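Local coordinates for protein mannan endo-1,6-alpha-mannosidase (Chaetomium thermophilum, PDB 6RY0) that probably acts on alpha-1,6-mannosidic linkages as a glycosidase or transglycosidase of family 76, a calcium-binding fungal enzyme linked to anchoring GPI-glycoproteins in the cell wall, at residues Y75-G80 with Q130-M135; L158-W163 with N216-W221; C201-G206 with E220-I225; G270-W275 with D285-L290. One frame throughout, in Å; residues are numbered along the deposited sequence.

Contact 1. Residues Y75-G80 with Q130-M135; sequences YWWEGG and QGFWGM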
loop_
_atom_site.group_PDB
_atom_site.type_symbol
_atom_site.label_atom_id
_atom_site.label_comp_id
_atom_site.label_asym_id
_atom_site.label_seq_id
_atom_site.Cartn_x
_atom_site.Cartn_y
_atom_site.Cartn_z
ATOM N N TYR A 75 -2.198 9.994 -9.968
ATOM C CA TYR A 75 -1.028 10.619 -9.358
ATOM C C TYR A 75 0.146 9.639 -9.235
ATOM O O TYR A 75 -0.048 8.413 -9.252
ATOM C CB TYR A 75 -1.416 11.206 -7.993
ATOM C CG TYR A 75 -2.312 12.401 -8.118
ATOM C CD1 TYR A 75 -1.784 13.660 -8.338
ATOM C CD2 TYR A 75 -3.696 12.279 -8.043
ATOM C CE1 TYR A 75 -2.619 14.781 -8.444
ATOM C CE2 TYR A 75 -4.516 13.391 -8.141
ATOM C CZ TYR A 75 -3.966 14.628 -8.331
ATOM O OH TYR A 75 -4.780 15.743 -8.442
ATOM N N TRP A 76 1.337 10.192 -9.067
ATOM C CA TRP A 76 2.601 9.452 -8.992
ATOM C C TRP A 76 2.564 8.281 -8.030
ATOM O O TRP A 76 3.046 7.187 -8.359
ATOM C CB TRP A 76 3.668 10.460 -8.565
ATOM C CG TRP A 76 5.054 9.951 -8.356
ATOM C CD1 TRP A 76 5.963 9.581 -9.319
ATOM C CD2 TRP A 76 5.737 9.836 -7.107
ATOM N NE1 TRP A 76 7.156 9.218 -8.732
ATOM C CE2 TRP A 76 7.047 9.402 -7.381
ATOM C CE3 TRP A 76 5.389 10.110 -5.788
ATOM C CZ2 TRP A 76 7.979 9.204 -6.396
ATOM C CZ3 TRP A 76 6.332 9.889 -4.795
ATOM C CH2 TRP A 76 7.624 9.462 -5.119
ATOM N N TRP A 77 2.014 8.460 -6.831
ATOM C CA TRP A 77 2.057 7.377 -5.866
ATOM C C TRP A 77 1.314 6.154 -6.360
ATOM O O TRP A 77 1.652 5.033 -5.950
ATOM C CB TRP A 77 1.449 7.837 -4.526
ATOM C CG TRP A 77 -0.009 7.837 -4.522
ATOM C CD1 TRP A 77 -0.859 8.775 -5.043
ATOM C CD2 TRP A 77 -0.831 6.749 -4.065
ATOM N NE1 TRP A 77 -2.162 8.331 -4.933
ATOM C CE2 TRP A 77 -2.174 7.104 -4.309
ATOM C CE3 TRP A 77 -0.558 5.514 -3.456
ATOM C CZ2 TRP A 77 -3.242 6.283 -3.936
ATOM C CZ3 TRP A 77 -1.617 4.720 -3.078
ATOM C CH2 TRP A 77 -2.928 5.109 -3.321
ATOM N N GLU A 78 0.300 6.332 -7.213
ATOM C CA GLU A 78 -0.478 5.186 -7.689
ATOM C C GLU A 78 0.347 4.328 -8.646
ATOM O O GLU A 78 0.108 3.139 -8.772
ATOM C CB GLU A 78 -1.799 5.676 -8.278
ATOM C CG GLU A 78 -2.756 4.536 -8.581
ATOM C CD GLU A 78 -4.164 4.985 -8.901
ATOM O OE1 GLU A 78 -4.566 6.111 -8.633
ATOM O OE2 GLU A 78 -4.915 4.075 -9.429
ATOM N N GLY A 79 1.333 4.942 -9.299
ATOM C CA GLY A 79 2.294 4.155 -10.032
ATOM C C GLY A 79 3.075 3.242 -9.105
ATOM O O GLY A 79 3.298 2.069 -9.403
ATOM N N GLY A 80 3.495 3.770 -7.963
ATOM C CA GLY A 80 4.180 2.961 -6.981
ATOM C C GLY A 80 3.316 1.827 -6.449
ATOM O O GLY A 80 3.781 0.693 -6.246
ATOM N N GLN A 130 5.696 8.965 -0.811
ATOM C CA GLN A 130 7.035 8.392 -0.718
ATOM C C GLN A 130 6.972 7.015 -0.046
ATOM O O GLN A 130 7.638 6.063 -0.485
ATOM C CB GLN A 130 7.932 9.339 0.093
ATOM C CG GLN A 130 9.360 8.877 0.159
ATOM C CD GLN A 130 10.170 9.508 1.269
ATOM O OE1 GLN A 130 9.611 10.004 2.255
ATOM N NE2 GLN A 130 11.491 9.457 1.142
ATOM N N GLY A 131 6.160 6.908 0.991
ATOM C CA GLY A 131 6.008 5.671 1.712
ATOM C C GLY A 131 5.521 4.540 0.861
ATOM O O GLY A 131 6.030 3.430 1.012
ATOM N N PHE A 132 4.551 4.786 -0.017
ATOM C CA PHE A 132 4.055 3.694 -0.863
ATOM C C PHE A 132 5.138 3.155 -1.785
ATOM O O PHE A 132 5.207 1.947 -2.010
ATOM C CB PHE A 132 2.815 4.110 -1.635
ATOM C CG PHE A 132 1.557 3.800 -0.924
ATOM C CD1 PHE A 132 0.947 2.586 -1.089
ATOM C CD2 PHE A 132 0.980 4.714 -0.049
ATOM C CE1 PHE A 132 -0.225 2.264 -0.387
ATOM C CE2 PHE A 132 -0.166 4.378 0.653
ATOM C CZ PHE A 132 -0.740 3.140 0.463
ATOM N N TRP A 133 5.993 4.025 -2.331
ATOM C CA TRP A 133 7.127 3.548 -3.120
ATOM C C TRP A 133 8.087 2.758 -2.256
ATOM O O TRP A 133 8.572 1.707 -2.662
ATOM C CB TRP A 133 7.840 4.720 -3.802
ATOM C CG TRP A 133 7.111 5.266 -4.988
ATOM C CD1 TRP A 133 6.294 6.335 -5.042
ATOM C CD2 TRP A 133 7.164 4.732 -6.320
ATOM N NE1 TRP A 133 5.827 6.508 -6.339
ATOM C CE2 TRP A 133 6.373 5.545 -7.141
ATOM C CE3 TRP A 133 7.807 3.634 -6.886
ATOM C CZ2 TRP A 133 6.211 5.287 -8.511
ATOM C CZ3 TRP A 133 7.654 3.387 -8.241
ATOM C CH2 TRP A 133 6.868 4.210 -9.035
ATOM N N GLY A 134 8.393 3.243 -1.054
ATOM C CA GLY A 134 9.234 2.496 -0.140
ATOM C C GLY A 134 8.671 1.136 0.198
ATOM O O GLY A 134 9.424 0.156 0.289
ATOM N N MET A 135 7.354 1.063 0.396
ATOM C CA MET A 135 6.698 -0.208 0.676
ATOM C C MET A 135 6.790 -1.176 -0.496
ATOM O O MET A 135 6.939 -2.375 -0.283
ATOM C CB MET A 135 5.254 0.066 1.085
ATOM C CG MET A 135 5.172 0.665 2.483
ATOM S SD MET A 135 3.652 1.603 2.774
ATOM C CE MET A 135 2.471 0.314 2.478
#
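The indole of W133 lies between W76 and the backbone of G80. On one face G80 CA sits 3.3 Å from the centroid of the W133 six-membered ring, 8° off its normal, a CH-pi contact. The opposite face meets W76, with the W133 five-membered ring 4.0 Å from the W76 six-membered ring, centroid to centroid. At 35° these two planes are too far tilted to be called parallel. W133 NE1 lies over the centre of the W76 ring, 3.3 Å from W76 CE2. The second aromatic pair is edge-to-face. W77 turns its edge, at CE3 and CZ3, to the face of F132, with CE3 3.7 Å from F132 CG. The W77 chi1 of 79° swings the indole to the side where this edge meets F132. The bare CA of G80 is what lets W133 lie flat on the helix, and the CA atoms of G80 and W133 are 4.9 Å apart. W76 NE1 is hydrogen-bonded to Q109 OE1, and W77 NE1 to D319 OD1. D129, a ligand of a second calcium ion that is absent from this model, lies beside W76 and W77. Segments 76-80 and 130-135, of helices 76-93 and 127-142, run nearly parallel, with their axes 8.3 Å apart. Y326 and W330 of helix 323-337 and C201 of helix 196-213 pack on F132.

Contact 2. Residues L158-W163 with N216-W221; sequences LAQAVW and NTYAEW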
loop_
_atom_site.group_PDB
_atom_site.type_symbol
_atom_site.label_atom_id
_atom_site.label_comp_id
_atom_site.label_asym_id
_atom_site.label_seq_id
_atom_site.Cartn_x
_atom_site.Cartn_y
_atom_site.Cartn_z
ATOM N N LEU A 158 16.576 0.795 -0.932
ATOM C CA LEU A 158 15.561 1.803 -1.229
ATOM C C LEU A 158 14.562 1.926 -0.094
ATOM O O LEU A 158 14.186 3.044 0.303
ATOM C CB LEU A 158 14.856 1.466 -2.549
ATOM C CG LEU A 158 15.695 1.731 -3.808
ATOM C CD1 LEU A 158 15.105 1.007 -4.985
ATOM C CD2 LEU A 158 15.824 3.234 -4.070
ATOM N N ALA A 159 14.095 0.794 0.441
ATOM C CA ALA A 159 13.210 0.837 1.602
ATOM C C ALA A 159 13.874 1.518 2.789
ATOM O O ALA A 159 13.263 2.327 3.485
ATOM C CB ALA A 159 12.768 -0.573 1.950
ATOM N N GLN A 160 15.137 1.179 3.039
ATOM C CA GLN A 160 15.890 1.810 4.106
ATOM C C GLN A 160 16.034 3.310 3.911
ATOM O O GLN A 160 15.997 4.065 4.877
ATOM C CB GLN A 160 17.303 1.205 4.204
ATOM C CG GLN A 160 17.312 -0.215 4.703
ATOM C CD GLN A 160 18.699 -0.794 4.661
ATOM O OE1 GLN A 160 19.403 -0.677 3.668
ATOM N NE2 GLN A 160 19.090 -1.443 5.739
ATOM N N ALA A 161 16.204 3.759 2.663
ATOM C CA ALA A 161 16.345 5.186 2.405
ATOM C C ALA A 161 15.055 5.930 2.691
ATOM O O ALA A 161 15.067 6.987 3.309
ATOM C CB ALA A 161 16.778 5.419 0.977
ATOM N N VAL A 162 13.937 5.374 2.244
ATOM C CA VAL A 162 12.649 5.983 2.563
ATOM C C VAL A 162 12.461 6.076 4.065
ATOM O O VAL A 162 12.149 7.144 4.594
ATOM C CB VAL A 162 11.477 5.252 1.866
ATOM C CG1 VAL A 162 10.154 5.785 2.382
ATOM C CG2 VAL A 162 11.597 5.395 0.360
ATOM N N TRP A 163 12.658 4.970 4.764
ATOM C CA TRP A 163 12.458 4.953 6.194
ATOM C C TRP A 163 13.371 5.976 6.884
ATOM O O TRP A 163 12.948 6.705 7.775
ATOM C CB TRP A 163 12.699 3.527 6.729
ATOM C CG TRP A 163 12.496 3.436 8.230
ATOM C CD1 TRP A 163 11.332 3.160 8.881
ATOM C CD2 TRP A 163 13.467 3.678 9.226
ATOM N NE1 TRP A 163 11.519 3.225 10.225
ATOM C CE2 TRP A 163 12.826 3.556 10.467
ATOM C CE3 TRP A 163 14.841 3.974 9.193
ATOM C CZ2 TRP A 163 13.505 3.745 11.667
ATOM C CZ3 TRP A 163 15.512 4.155 10.357
ATOM C CH2 TRP A 163 14.849 4.055 11.589
ATOM N N ASN A 216 16.856 -3.820 15.740
ATOM C CA ASN A 216 15.819 -3.374 16.659
ATOM C C ASN A 216 15.516 -1.891 16.606
ATOM O O ASN A 216 14.467 -1.487 17.078
ATOM C CB ASN A 216 16.185 -3.717 18.088
ATOM C CG ASN A 216 16.078 -5.186 18.381
ATOM O OD1 ASN A 216 15.389 -5.939 17.700
ATOM N ND2 ASN A 216 16.756 -5.611 19.430
ATOM N N THR A 217 16.398 -1.065 16.038
ATOM C CA THR A 217 16.110 0.351 15.981
ATOM C C THR A 217 14.895 0.624 15.092
ATOM O O THR A 217 14.108 1.513 15.387
ATOM C CB THR A 217 17.343 1.139 15.569
ATOM O OG1 THR A 217 18.312 0.960 16.598
ATOM C CG2 THR A 217 17.031 2.621 15.381
ATOM N N TYR A 218 14.742 -0.162 14.026
ATOM C CA TYR A 218 13.536 -0.052 13.225
ATOM C C TYR A 218 12.289 -0.301 14.083
ATOM O O TYR A 218 11.271 0.398 13.974
ATOM C CB TYR A 218 13.539 -1.045 12.066
ATOM C CG TYR A 218 14.600 -0.842 11.032
ATOM C CD1 TYR A 218 14.646 0.309 10.247
ATOM C CD2 TYR A 218 15.523 -1.839 10.756
ATOM C CE1 TYR A 218 15.596 0.444 9.251
ATOM C CE2 TYR A 218 16.490 -1.687 9.767
ATOM C CZ TYR A 218 16.512 -0.561 9.013
ATOM O OH TYR A 218 17.504 -0.477 8.054
ATOM N N ALA A 219 12.336 -1.352 14.880
ATOM C CA ALA A 219 11.200 -1.752 15.717
ATOM C C ALA A 219 10.891 -0.728 16.775
ATOM O O ALA A 219 9.731 -0.494 17.081
ATOM C CB ALA A 219 11.496 -3.089 16.365
ATOM N N GLU A 220 11.922 -0.135 17.375
ATOM C CA GLU A 220 11.674 0.867 18.417
ATOM C C GLU A 220 10.963 2.087 17.834
ATOM O O GLU A 220 10.033 2.627 18.445
ATOM C CB GLU A 220 12.996 1.261 19.080
ATOM C CG GLU A 220 13.724 0.181 19.795
ATOM C CD GLU A 220 15.183 0.538 20.073
ATOM O OE1 GLU A 220 15.610 1.704 19.843
ATOM O OE2 GLU A 220 15.922 -0.363 20.522
ATOM N N TRP A 221 11.357 2.506 16.632
ATOM C CA TRP A 221 10.636 3.574 15.943
ATOM C C TRP A 221 9.198 3.172 15.630
ATOM O O TRP A 221 8.269 3.974 15.778
ATOM C CB TRP A 221 11.363 3.983 14.675
ATOM C CG TRP A 221 12.381 5.046 14.835
ATOM C CD1 TRP A 221 13.748 4.904 14.873
ATOM C CD2 TRP A 221 12.126 6.439 14.853
ATOM N NE1 TRP A 221 14.351 6.130 14.913
ATOM C CE2 TRP A 221 13.377 7.097 14.874
ATOM C CE3 TRP A 221 10.965 7.188 14.826
ATOM C CZ2 TRP A 221 13.484 8.476 14.855
ATOM C CZ3 TRP A 221 11.071 8.549 14.838
ATOM C CH2 TRP A 221 12.316 9.184 14.854
#
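W163 reaches across to Y218 and W221 with its six-membered ring. Its CG is anti to the backbone N (chi1 -180°), which extends the indole from helix 155-167 toward helix 216-231. Y218 leans its CG the other way, anti to the carbonyl carbon (chi1 -65°), and brings its ring edge over the W163 face. Y218 CD1 lies above the centre of that face, while CE1 comes 3.6 Å from W163 CE3. The planes of this T-shaped pair are 75° apart. W163 then offers its own edge to the face of W221, where W163 CZ2 is 3.4 Å from W221 CD1. The three rings form an aromatic cluster that bridges two helices of this largely helical glycoside hydrolase family 76 protein. The segment axes stay 13.0 Å apart, so long side chains make the connection. L209 of helix 196-213 touches both W163 and Y218, and F202 of that helix stacks on W163. At the outer end of the tyrosine, Q160 NE2 donates to Y218 OH at 3.0 Å. The bond is bent, and the hydroxyl is tilted from the amide plane of Q160. Q160 OE1 accepts from the backbone N of D421, so both ends of the amide are held.

Contact 3. Residues C201-G206 with E220-I225; sequences CFFDLG and EWAEKI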
loop_
_atom_site.group_PDB
_atom_site.type_symbol
_atom_site.label_atom_id
_atom_site.label_comp_id
_atom_site.label_asym_id
_atom_site.label_seq_id
_atom_site.Cartn_x
_atom_site.Cartn_y
_atom_site.Cartn_z
ATOM N N CYS A 201 2.354 4.403 7.036
ATOM C CA CYS A 201 3.396 3.967 6.102
ATOM C C CYS A 201 4.736 3.864 6.824
ATOM O O CYS A 201 5.483 2.895 6.638
ATOM C CB CYS A 201 3.515 4.940 4.922
ATOM S SG CYS A 201 2.136 4.935 3.755
ATOM N N PHE A 202 5.074 4.872 7.615
ATOM C CA PHE A 202 6.344 4.856 8.340
ATOM C C PHE A 202 6.403 3.716 9.355
ATOM O O PHE A 202 7.409 3.025 9.485
ATOM C CB PHE A 202 6.570 6.243 8.947
ATOM C CG PHE A 202 7.833 6.387 9.751
ATOM C CD1 PHE A 202 9.073 6.088 9.228
ATOM C CD2 PHE A 202 7.786 6.869 11.039
ATOM C CE1 PHE A 202 10.233 6.267 9.960
ATOM C CE2 PHE A 202 8.957 7.046 11.765
ATOM C CZ PHE A 202 10.160 6.728 11.251
ATOM N N PHE A 203 5.282 3.497 10.066
ATOM C CA PHE A 203 5.137 2.392 10.988
ATOM C C PHE A 203 5.351 1.058 10.278
ATOM O O PHE A 203 6.114 0.211 10.724
ATOM C CB PHE A 203 3.744 2.451 11.612
ATOM C CG PHE A 203 3.351 1.198 12.345
ATOM C CD1 PHE A 203 4.056 0.777 13.464
ATOM C CD2 PHE A 203 2.287 0.424 11.923
ATOM C CE1 PHE A 203 3.729 -0.392 14.113
ATOM C CE2 PHE A 203 1.928 -0.745 12.574
ATOM C CZ PHE A 203 2.659 -1.153 13.665
ATOM N N ASP A 204 4.605 0.855 9.187
ATOM C CA ASP A 204 4.679 -0.410 8.471
ATOM C C ASP A 204 6.087 -0.671 7.953
ATOM O O ASP A 204 6.603 -1.778 8.057
ATOM C CB ASP A 204 3.672 -0.348 7.287
ATOM C CG ASP A 204 3.528 -1.665 6.580
ATOM O OD1 ASP A 204 3.013 -2.605 7.254
ATOM O OD2 ASP A 204 3.863 -1.746 5.372
ATOM N N LEU A 205 6.732 0.346 7.381
ATOM C CA LEU A 205 8.119 0.196 6.917
ATOM C C LEU A 205 9.040 -0.165 8.042
ATOM O O LEU A 205 9.925 -1.012 7.881
ATOM C CB LEU A 205 8.656 1.478 6.271
ATOM C CG LEU A 205 8.170 1.671 4.846
ATOM C CD1 LEU A 205 8.516 3.041 4.327
ATOM C CD2 LEU A 205 8.721 0.613 3.888
ATOM N N GLY A 206 8.899 0.503 9.183
ATOM C CA GLY A 206 9.749 0.181 10.322
ATOM C C GLY A 206 9.580 -1.251 10.798
ATOM O O GLY A 206 10.551 -1.963 11.054
ATOM N N GLU A 220 11.922 -0.135 17.375
ATOM C CA GLU A 220 11.674 0.867 18.417
ATOM C C GLU A 220 10.963 2.087 17.834
ATOM O O GLU A 220 10.033 2.627 18.445
ATOM C CB GLU A 220 12.996 1.261 19.080
ATOM C CG GLU A 220 13.724 0.181 19.795
ATOM C CD GLU A 220 15.183 0.538 20.073
ATOM O OE1 GLU A 220 15.610 1.704 19.843
ATOM O OE2 GLU A 220 15.922 -0.363 20.522
ATOM N N TRP A 221 11.357 2.506 16.632
ATOM C CA TRP A 221 10.636 3.574 15.943
ATOM C C TRP A 221 9.198 3.172 15.630
ATOM O O TRP A 221 8.269 3.974 15.778
ATOM C CB TRP A 221 11.363 3.983 14.675
ATOM C CG TRP A 221 12.381 5.046 14.835
ATOM C CD1 TRP A 221 13.748 4.904 14.873
ATOM C CD2 TRP A 221 12.126 6.439 14.853
ATOM N NE1 TRP A 221 14.351 6.130 14.913
ATOM C CE2 TRP A 221 13.377 7.097 14.874
ATOM C CE3 TRP A 221 10.965 7.188 14.826
ATOM C CZ2 TRP A 221 13.484 8.476 14.855
ATOM C CZ3 TRP A 221 11.071 8.549 14.838
ATOM C CH2 TRP A 221 12.316 9.184 14.854
ATOM N N ALA A 222 9.014 1.951 15.140
ATOM C CA ALA A 222 7.653 1.507 14.810
ATOM C C ALA A 222 6.774 1.546 16.044
ATOM O O ALA A 222 5.633 2.009 15.997
ATOM C CB ALA A 222 7.715 0.124 14.209
ATOM N N GLU A 223 7.292 1.055 17.173
ATOM C CA GLU A 223 6.580 1.083 18.467
ATOM C C GLU A 223 6.189 2.531 18.791
ATOM O O GLU A 223 5.061 2.820 19.208
ATOM C CB GLU A 223 7.437 0.492 19.635
ATOM C CG GLU A 223 7.930 -1.029 19.596
ATOM C CD GLU A 223 7.083 -2.051 20.418
ATOM O OE1 GLU A 223 6.026 -1.607 20.922
ATOM O OE2 GLU A 223 7.454 -3.307 20.523
ATOM N N LYS A 224 7.157 3.440 18.673
ATOM C CA LYS A 224 6.935 4.830 19.032
ATOM C C LYS A 224 5.816 5.426 18.192
ATOM O O LYS A 224 4.941 6.148 18.711
ATOM C CB LYS A 224 8.249 5.605 18.835
ATOM C CG LYS A 224 8.196 7.064 19.183
ATOM C CD LYS A 224 9.574 7.691 18.956
ATOM C CE LYS A 224 9.959 8.776 19.942
ATOM N NZ LYS A 224 9.093 9.916 19.727
ATOM N N ILE A 225 5.843 5.185 16.881
ATOM C CA ILE A 225 4.838 5.796 16.014
ATOM C C ILE A 225 3.463 5.182 16.240
ATOM O O ILE A 225 2.454 5.907 16.253
ATOM C CB ILE A 225 5.256 5.678 14.542
ATOM C CG1 ILE A 225 6.519 6.438 14.274
ATOM C CG2 ILE A 225 4.112 6.024 13.598
ATOM C CD1 ILE A 225 6.331 7.933 14.327
#
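F202, F203 and A222 bury the most surface here. One edge of the F202 ring, CD2 to CZ, meets both W221 and I225, and CG anti to the backbone N (chi1 179°) carries it there. This edge points at the face of W221 in an offset edge-to-face pair, the planes 70° apart. F202 CZ stands over that face toward the rim, and F202 CE2 is 3.7 Å from W221 CE3. On the aliphatic side, F202 CD2 meets I225 CG1 at 3.5 Å, and the two side chains cross at about a right angle. F203, the next residue of the helix, turns its ring edge to the backbone of A222. F203 CD1 is 3.2 Å from A222 O and 3.8 Å from A222 CB. I225 also reaches this residue, with its CG2 4.1 Å from F203 CB. The methyl of A222 points at the facing helix and lies against the backbone of F203 and G206. The small residues allow close approach, with the segment axes 8.2 Å apart. Helices 196-213 and 216-231 are successive and form an antiparallel hairpin; the two segments meet at 150°. M274 of helix 261-278 covers A222 from outside the pair. The touching groups are almost all carbon, so apolar and aromatic contact holds the hairpin here, without hydrogen bonds or salt bridges between the segments.

Contact 4. Residues G270-W275 with D285-L290; sequences GAAFMW and DRVDNL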
loop_
_atom_site.group_PDB
_atom_site.type_symbol
_atom_site.label_atom_id
_atom_site.label_comp_id
_atom_site.label_asym_id
_atom_site.label_seq_id
_atom_site.Cartn_x
_atom_site.Cartn_y
_atom_site.Cartn_z
ATOM N N GLY A 270 1.276 -3.760 9.711
ATOM C CA GLY A 270 2.469 -3.490 10.481
ATOM C C GLY A 270 2.444 -4.139 11.832
ATOM O O GLY A 270 3.479 -4.618 12.326
ATOM N N ALA A 271 1.275 -4.163 12.485
ATOM C CA ALA A 271 1.160 -4.803 13.796
ATOM C C ALA A 271 1.463 -6.300 13.688
ATOM O O ALA A 271 2.050 -6.874 14.612
ATOM C CB ALA A 271 -0.220 -4.562 14.374
ATOM N N ALA A 272 1.062 -6.939 12.588
ATOM C CA ALA A 272 1.353 -8.337 12.392
ATOM C C ALA A 272 2.859 -8.571 12.262
ATOM O O ALA A 272 3.386 -9.517 12.833
ATOM C CB ALA A 272 0.612 -8.863 11.167
ATOM N N PHE A 273 3.574 -7.699 11.533
ATOM C CA PHE A 273 5.011 -7.792 11.478
ATOM C C PHE A 273 5.626 -7.601 12.857
ATOM O O PHE A 273 6.564 -8.331 13.214
ATOM C CB PHE A 273 5.608 -6.796 10.443
ATOM C CG PHE A 273 5.551 -7.311 9.022
ATOM C CD1 PHE A 273 4.425 -7.112 8.228
ATOM C CD2 PHE A 273 6.622 -7.974 8.462
ATOM C CE1 PHE A 273 4.381 -7.605 6.929
ATOM C CE2 PHE A 273 6.574 -8.477 7.166
ATOM C CZ PHE A 273 5.449 -8.285 6.401
ATOM N N MET A 274 5.110 -6.665 13.643
ATOM C CA MET A 274 5.626 -6.462 14.989
ATOM C C MET A 274 5.358 -7.669 15.882
ATOM O O MET A 274 6.215 -8.043 16.692
ATOM C CB MET A 274 5.054 -5.228 15.661
ATOM C CG MET A 274 5.477 -3.914 15.020
ATOM S SD MET A 274 7.260 -3.606 15.105
ATOM C CE MET A 274 7.420 -3.208 16.845
ATOM N N TRP A 275 4.189 -8.274 15.790
ATOM C CA TRP A 275 3.889 -9.491 16.533
ATOM C C TRP A 275 4.856 -10.604 16.162
ATOM O O TRP A 275 5.397 -11.292 17.026
ATOM C CB TRP A 275 2.443 -9.913 16.273
ATOM C CG TRP A 275 2.116 -11.315 16.628
ATOM C CD1 TRP A 275 1.615 -12.249 15.771
ATOM C CD2 TRP A 275 2.220 -11.971 17.915
ATOM N NE1 TRP A 275 1.391 -13.432 16.433
ATOM C CE2 TRP A 275 1.743 -13.285 17.747
ATOM C CE3 TRP A 275 2.665 -11.573 19.189
ATOM C CZ2 TRP A 275 1.738 -14.204 18.780
ATOM C CZ3 TRP A 275 2.645 -12.503 20.220
ATOM C CH2 TRP A 275 2.170 -13.793 19.996
ATOM N N ASP A 285 -2.447 -8.630 20.720
ATOM C CA ASP A 285 -3.687 -7.966 21.096
ATOM C C ASP A 285 -4.045 -6.877 20.114
ATOM O O ASP A 285 -5.219 -6.704 19.756
ATOM C CB ASP A 285 -3.591 -7.347 22.498
ATOM C CG ASP A 285 -3.443 -8.346 23.603
ATOM O OD1 ASP A 285 -3.753 -9.534 23.402
ATOM O OD2 ASP A 285 -3.066 -7.924 24.712
ATOM N N ARG A 286 -3.039 -6.125 19.666
ATOM C CA ARG A 286 -3.262 -5.047 18.705
ATOM C C ARG A 286 -3.698 -5.607 17.347
ATOM O O ARG A 286 -4.613 -5.073 16.728
ATOM C CB ARG A 286 -2.010 -4.169 18.588
ATOM C CG ARG A 286 -1.752 -3.357 19.840
ATOM C CD ARG A 286 -0.342 -2.838 19.933
ATOM N NE ARG A 286 -0.140 -2.254 21.245
ATOM C CZ ARG A 286 0.875 -1.494 21.576
ATOM N NH1 ARG A 286 1.818 -1.204 20.690
ATOM N NH2 ARG A 286 0.941 -1.032 22.826
ATOM N N VAL A 287 -3.055 -6.692 16.886
ATOM C CA VAL A 287 -3.510 -7.378 15.685
ATOM C C VAL A 287 -4.967 -7.764 15.827
ATOM O O VAL A 287 -5.792 -7.501 14.941
ATOM C CB VAL A 287 -2.633 -8.625 15.426
ATOM C CG1 VAL A 287 -3.281 -9.590 14.427
ATOM C CG2 VAL A 287 -1.239 -8.223 14.944
ATOM N N ASP A 288 -5.303 -8.403 16.939
ATOM C CA ASP A 288 -6.655 -8.934 17.099
ATOM C C ASP A 288 -7.684 -7.807 17.154
ATOM O O ASP A 288 -8.755 -7.922 16.561
ATOM C CB ASP A 288 -6.715 -9.786 18.363
ATOM C CG ASP A 288 -5.907 -11.069 18.248
ATOM O OD1 ASP A 288 -5.557 -11.464 17.119
ATOM O OD2 ASP A 288 -5.681 -11.690 19.310
ATOM N N ASN A 289 -7.373 -6.725 17.859
ATOM C CA ASN A 289 -8.284 -5.590 17.955
ATOM C C ASN A 289 -8.455 -4.876 16.625
ATOM O O ASN A 289 -9.580 -4.547 16.246
ATOM C CB ASN A 289 -7.814 -4.623 19.035
ATOM C CG ASN A 289 -8.157 -5.088 20.439
ATOM O OD1 ASN A 289 -9.175 -5.719 20.651
ATOM N ND2 ASN A 289 -7.329 -4.748 21.391
ATOM N N LEU A 290 -7.351 -4.629 15.916
ATOM C CA LEU A 290 -7.456 -4.000 14.619
ATOM C C LEU A 290 -8.267 -4.880 13.668
ATOM O O LEU A 290 -9.098 -4.375 12.907
ATOM C CB LEU A 290 -6.076 -3.735 14.025
ATOM C CG LEU A 290 -5.332 -2.574 14.686
ATOM C CD1 LEU A 290 -3.847 -2.642 14.373
ATOM C CD2 LEU A 290 -5.905 -1.209 14.282
#
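V287 drives one methyl, CG2, against the backbone of the facing helix. That methyl is 3.5 Å from A271 C and also 3.5 Å from A272 N, so it rests on the peptide that joins these residues. With chi1 at 164°, CG2 lies beside the valine's own N and is the branch that faces the other helix. A271 CB completes the seat at 3.8 Å from V287 CG2. One turn further on, L290 CD1 touches the same alanine methyl, 4.1 Å from A271 CB. W275 adds only its CB, 4.3 Å from V287 CG2. A272 CB lies more to the flank and also packs on V334 and I337 of helix 323-337. Beyond this shell, W283 touches A271, M274 and W275, and R286 makes a cation-pi contact with it. H340 meets the ring of W275 and bonds to D288 OD1, while K284 forms a salt bridge with D288 OD2. Helices 261-278 and 281-298 form an antiparallel hairpin; segments 270-275 and 285-290 meet at 155°, their axes 8.7 Å apart. The two alanines leave room for the valine methyl to reach the backbone. The side chains that meet are all apolar, though this methyl also rests on a peptide. No polar bond joins the segments, so the contact depends on the fit of small groups.

From the N terminus, contact 1 comes first and joins helix 76-93 to helix 127-142 across 49 intervening residues. Contact 2 opens later, from helix 155-167, and closes a span of similar length on helix 216-231. Contact 3 opens within that span and ends slightly beyond it, on the same helix, so the two overlap and share E220 and W221. It closes a short hairpin. Contact 4 follows in series and closes another. V162 packs on G134, tying contact 1 to contact 2, and L205 and C201 meet G134 and M135, tying contact 1 to contact 3. F203 touches G270 and A271, carrying the packing on to contact 4. Contacts 1 and 4 do not touch.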